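Local coordinates for ABC transporter, periplasmic substrate-binding protein (Thermotoga maritima, PDB 2HPG) that probably binds a small solute in the periplasm and hands it to a tripartite ATP-independent (TRAP) transporter, at residues Ile130-Phe135 with Ile228-Val233. Residues are numbered along the deposited sequence; the frame is centred on the assembly and turned at random.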
loop_
_atom_site.group_PDB
_atom_site.type_symbol
_atom_site.label_atom_id
_atom_site.label_comp_id
_atom_site.label_asym_id
_atom_site.label_seq_id
_atom_site.Cartn_x
_atom_site.Cartn_y
_atom_site.Cartn_z
ATOM N N ILE A 130 -11.764 14.146 3.392
ATOM C CA ILE A 130 -11.195 12.806 3.585
ATOM C C ILE A 130 -10.605 12.683 4.980
ATOM O O ILE A 130 -9.711 13.434 5.341
ATOM C CB ILE A 130 -10.073 12.516 2.573
ATOM C CG1 ILE A 130 -10.611 12.565 1.140
ATOM C CG2 ILE A 130 -9.415 11.143 2.863
ATOM C CD1 ILE A 130 -9.520 12.711 0.082
ATOM N N LYS A 131 -11.112 11.735 5.752
ATOM C CA LYS A 131 -10.563 11.411 7.054
ATOM C C LYS A 131 -9.719 10.129 6.934
ATOM O O LYS A 131 -10.231 9.073 6.534
ATOM C CB LYS A 131 -11.702 11.210 8.059
ATOM C CG LYS A 131 -11.325 10.642 9.417
ATOM C CD LYS A 131 -10.419 11.590 10.179
ATOM C CE LYS A 131 -9.943 10.972 11.464
ATOM N NZ LYS A 131 -9.080 11.916 12.223
ATOM N N VAL A 132 -8.436 10.230 7.273
ATOM C CA VAL A 132 -7.563 9.057 7.401
ATOM C C VAL A 132 -7.737 8.428 8.792
ATOM O O VAL A 132 -7.451 9.068 9.801
ATOM C CB VAL A 132 -6.078 9.459 7.138
ATOM C CG1 VAL A 132 -5.126 8.276 7.303
ATOM C CG2 VAL A 132 -5.930 10.057 5.755
ATOM N N LEU A 133 -8.245 7.201 8.857
ATOM C CA LEU A 133 -8.383 6.511 10.131
ATOM C C LEU A 133 -7.078 5.823 10.531
ATOM O O LEU A 133 -6.798 5.623 11.725
ATOM C CB LEU A 133 -9.468 5.441 10.048
ATOM C CG LEU A 133 -10.924 5.863 9.931
ATOM C CD1 LEU A 133 -11.739 4.607 9.727
ATOM C CD2 LEU A 133 -11.378 6.587 11.186
ATOM N N SER A 134 -6.304 5.421 9.524
ATOM C CA SER A 134 -5.054 4.717 9.761
ATOM C C SER A 134 -4.218 4.570 8.499
ATOM O O SER A 134 -4.765 4.491 7.390
ATOM C CB SER A 134 -5.334 3.331 10.348
ATOM O OG SER A 134 -4.120 2.645 10.614
ATOM N N PHE A 135 -2.893 4.550 8.681
ATOM C CA PHE A 135 -1.976 4.075 7.640
ATOM C C PHE A 135 -0.965 3.037 8.147
ATOM O O PHE A 135 0.103 2.891 7.572
ATOM C CB PHE A 135 -1.284 5.245 6.903
ATOM C CG PHE A 135 -0.448 6.148 7.790
ATOM C CD1 PHE A 135 0.890 5.835 8.082
ATOM C CD2 PHE A 135 -0.982 7.339 8.290
ATOM C CE1 PHE A 135 1.660 6.665 8.876
ATOM C CE2 PHE A 135 -0.213 8.191 9.108
ATOM C CZ PHE A 135 1.112 7.850 9.401
ATOM N N ILE A 228 2.224 0.879 1.667
ATOM C CA ILE A 228 1.543 1.400 2.828
ATOM C C ILE A 228 0.145 1.789 2.387
ATOM O O ILE A 228 -0.023 2.669 1.541
ATOM C CB ILE A 228 2.253 2.656 3.368
ATOM C CG1 ILE A 228 3.714 2.346 3.730
ATOM C CG2 ILE A 228 1.510 3.197 4.591
ATOM C CD1 ILE A 228 4.568 3.638 3.848
ATOM N N ASN A 229 -0.855 1.142 2.954
ATOM C CA ASN A 229 -2.230 1.496 2.634
ATOM C C ASN A 229 -2.762 2.529 3.605
ATOM O O ASN A 229 -2.396 2.543 4.795
ATOM C CB ASN A 229 -3.122 0.264 2.615
ATOM C CG ASN A 229 -2.872 -0.622 1.406
ATOM O OD1 ASN A 229 -2.357 -1.731 1.529
ATOM N ND2 ASN A 229 -3.216 -0.117 0.223
ATOM N N PHE A 230 -3.625 3.398 3.080
ATOM C CA PHE A 230 -4.318 4.406 3.872
ATOM C C PHE A 230 -5.786 4.051 3.953
ATOM O O PHE A 230 -6.397 3.721 2.955
ATOM C CB PHE A 230 -4.152 5.772 3.228
ATOM C CG PHE A 230 -2.856 6.417 3.541
ATOM C CD1 PHE A 230 -2.817 7.577 4.289
ATOM C CD2 PHE A 230 -1.660 5.845 3.126
ATOM C CE1 PHE A 230 -1.614 8.166 4.590
ATOM C CE2 PHE A 230 -0.457 6.432 3.437
ATOM C CZ PHE A 230 -0.445 7.602 4.165
ATOM N N GLU A 231 -6.342 4.108 5.156
ATOM C CA GLU A 231 -7.707 3.672 5.400
ATOM C C GLU A 231 -8.530 4.923 5.652
ATOM O O GLU A 231 -8.306 5.625 6.634
ATOM C CB GLU A 231 -7.741 2.714 6.594
ATOM C CG GLU A 231 -6.720 1.578 6.511
ATOM C CD GLU A 231 -6.858 0.744 5.250
ATOM O OE1 GLU A 231 -8.011 0.535 4.854
ATOM O OE2 GLU A 231 -5.819 0.307 4.662
ATOM N N ILE A 232 -9.434 5.234 4.723
ATOM C CA ILE A 232 -10.148 6.507 4.746
ATOM C C ILE A 232 -11.652 6.333 4.927
ATOM O O ILE A 232 -12.209 5.299 4.556
ATOM C CB ILE A 232 -9.850 7.364 3.479
ATOM C CG1 ILE A 232 -10.390 6.701 2.202
ATOM C CG2 ILE A 232 -8.348 7.610 3.353
ATOM C CD1 ILE A 232 -10.286 7.572 0.959
ATOM N N VAL A 233 -12.274 7.336 5.551
ATOM C CA VAL A 233 -13.732 7.486 5.618
ATOM C C VAL A 233 -14.111 8.950 5.359
ATOM O O VAL A 233 -13.246 9.822 5.320
ATOM C CB VAL A 233 -14.350 7.050 6.981
ATOM C CG1 VAL A 233 -14.221 5.545 7.205
ATOM C CG2 VAL A 233 -13.758 7.843 8.171
#
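K131 and V233 pair across two antiparallel strands, each N hydrogen-bonded to the other's O. K131 N to V233 O and V233 N to K131 O both measure 2.9 Å. Beyond the V132-I232 pair the register slips by one residue. L133 and S134 both face E231, a classic beta bulge. L133 N reaches E231 O at 2.7 Å, and E231 N returns a bond to S134 O at 2.8 Å. The psi of -30° at L133 breaks the alternation, so S134 comes out on the same side as K131 and V233. L133 CD1 meets V233 CG1 at 3.7 Å.

F135 can be followed outward. Its CB sits over the centre of the F230 ring, a CH-pi contact with 3.5 Å from CB to the ring centroid. CB also lies near N229 O and I228 CG2. CG comes next, above F230 CZ and CE1. CD2 still meets F230 CE1 at 3.8 Å. The far end of the ring leads away from 228-233. With CG between the backbone N and carbonyl carbon (chi1 60°), the ring runs alongside F230. The planes are 20° apart but slid, so they barely overlap. V132 CG1 meets F230 CD1 beside this pair. An alanine at F230 would probably open a gap beneath F135 CB and leave V132 CG1 without its apolar neighbour.

Other partners tie the strands into the solute-binding fold. S134 OG is hydrogen-bonded to D254 OD1 and K131 NZ forms a salt bridge with E250, both on helix 243-278. F135 packs on L108, I111 and K112 of helix 101-112, V132 on L121 and L124 of helix 115-128, while F238 of helix 235-240 touches L133 and V233. Strand 68-73 flanks 228-233, with backbone hydrogen bonds from F230 to T72 and I232 to W70.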